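PDB 1B06: protein (superoxide dismutase) from Sulfolobus acidocaldarius, which converts superoxide radicals into hydrogen peroxide and molecular oxygen with one bound iron ion per subunit. Local coordinates for residues G103-A106 against D107-K111. Sequence-based numbering, arbitrary orientation.
Sequences GALA and DLIDK. Unlike the reference sequence in segment 107-111: Asp110 (reference Asn).
Leu105 and Ile109, one helical turn apart, make the apolar part of the contact: Leu105 CG lies 3.9 Å from Ile109 CD1, and the two side chains cross at a slant. Ile109 carries its CG1 branch beside its own backbone N (chi1 -83°), which turns the branch back toward the preceding turn, where CD1 also rests against the carbonyl oxygen of Leu105. Leu108 likewise folds back along the helix, its CB and CG lying against Ala104 O.

The backbone bonds are those of a regular alpha-helix, each amide donating to the carbonyl four residues earlier. Asp107 N bonds to Gly103 O and Ile109 N to Leu105 O, and the shortest of the set runs from Leu108 N to Ala104 O at 2.9 Å. In the bond from Asp110 N to Ala106 O the donor stands farthest from the carbonyl plane, tilted by 33°. Ala106 O has a second donor, a water at 3.0 Å that also donates to Asp110 OD1, so the water ties the aspartate carboxylate to the carbonyl one turn back.

A salt bridge spans the following turn on another side of the helix. Lys111 NZ approaches the syn lone pair of Asp107 OD2 at 2.8 Å; the i, i+4 spacing brings both side chains to the same side of the helix, where the amine can reach the carboxylate.

This is the opening of helix 103-113, in the C-terminal domain of the iron/manganese superoxide dismutase family and away from the iron site. The Glu201 carboxylate accepts hydrogen bonds from the amides of Ala104 and Leu105, joining this first turn to helix 197-205. Leu105 packs on Trp197 and Ala200 of that helix, and Leu105, Leu108 and Ile109 all touch Leu147 of strand 147-153, while Lys111 makes backbone hydrogen bonds to a second subunit.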
loop_
_atom_site.group_PDB
_atom_site.type_symbol
_atom_site.label_atom_id
_atom_site.label_comp_id
_atom_site.label_asym_id
_atom_site.label_seq_id
_atom_site.Cartn_x
_atom_site.Cartn_y
_atom_site.Cartn_z
ATOM N N GLY A 103 22.238 29.473 3.982
ATOM C CA GLY A 103 23.076 28.552 4.725
ATOM C C GLY A 103 23.455 27.290 3.980
ATOM O O GLY A 103 23.530 27.276 2.756
ATOM N N ALA A 104 23.697 26.227 4.740
ATOM C CA ALA A 104 24.086 24.934 4.195
ATOM C C ALA A 104 23.042 24.363 3.250
ATOM O O ALA A 104 23.379 23.721 2.251
ATOM C CB ALA A 104 24.337 23.958 5.328
ATOM N N LEU A 105 21.773 24.594 3.562
ATOM C CA LEU A 105 20.690 24.086 2.725
ATOM C C LEU A 105 20.749 24.667 1.319
ATOM O O LEU A 105 20.646 23.937 0.338
ATOM C CB LEU A 105 19.325 24.399 3.353
ATOM C CG LEU A 105 18.109 23.906 2.554
ATOM C CD1 LEU A 105 18.159 22.393 2.401
ATOM C CD2 LEU A 105 16.833 24.316 3.257
ATOM N N ALA A 106 20.912 25.983 1.220
ATOM C CA ALA A 106 20.981 26.636 -0.083
ATOM C C ALA A 106 22.190 26.134 -0.865
ATOM O O ALA A 106 22.142 26.017 -2.084
ATOM C CB ALA A 106 21.054 28.152 0.089
ATOM N N ASP A 107 23.270 25.830 -0.154
ATOM C CA ASP A 107 24.486 25.340 -0.789
ATOM C C ASP A 107 24.304 23.930 -1.347
ATOM O O ASP A 107 24.750 23.634 -2.452
ATOM C CB ASP A 107 25.642 25.356 0.211
ATOM C CG ASP A 107 26.890 24.721 -0.341
ATOM O OD1 ASP A 107 27.415 25.235 -1.351
ATOM O OD2 ASP A 107 27.342 23.708 0.234
ATOM N N LEU A 108 23.647 23.065 -0.580
ATOM C CA LEU A 108 23.413 21.692 -1.015
ATOM C C LEU A 108 22.451 21.659 -2.196
ATOM O O LEU A 108 22.621 20.866 -3.118
ATOM C CB LEU A 108 22.848 20.850 0.138
ATOM C CG LEU A 108 23.842 20.427 1.227
ATOM C CD1 LEU A 108 23.218 19.366 2.130
ATOM C CD2 LEU A 108 25.109 19.899 0.577
ATOM N N ILE A 109 21.436 22.516 -2.167
ATOM C CA ILE A 109 20.468 22.570 -3.259
ATOM C C ILE A 109 21.149 23.005 -4.567
ATOM O O ILE A 109 20.823 22.499 -5.646
ATOM C CB ILE A 109 19.302 23.541 -2.924
ATOM C CG1 ILE A 109 18.266 22.820 -2.062
ATOM C CG2 ILE A 109 18.634 24.041 -4.202
ATOM C CD1 ILE A 109 17.353 23.749 -1.284
ATOM N N ASP A 110 22.100 23.930 -4.467
ATOM C CA ASP A 110 22.807 24.408 -5.648
ATOM C C ASP A 110 23.698 23.319 -6.234
ATOM O O ASP A 110 23.774 23.152 -7.449
ATOM C CB ASP A 110 23.657 25.628 -5.299
ATOM C CG ASP A 110 22.856 26.916 -5.288
ATOM O OD1 ASP A 110 21.708 26.928 -5.786
ATOM O OD2 ASP A 110 23.380 27.923 -4.771
ATOM N N LYS A 111 24.360 22.572 -5.361
ATOM C CA LYS A 111 25.254 21.509 -5.791
ATOM C C LYS A 111 24.535 20.303 -6.392
ATOM O O LYS A 111 25.051 19.656 -7.308
ATOM C CB LYS A 111 26.103 21.047 -4.611
ATOM C CG LYS A 111 26.966 22.129 -4.012
ATOM C CD LYS A 111 28.043 21.524 -3.147
ATOM C CE LYS A 111 28.786 22.591 -2.371
ATOM N NZ LYS A 111 29.223 22.087 -1.037
HETATM O O HOH W 1 19.815 27.366 -3.515
#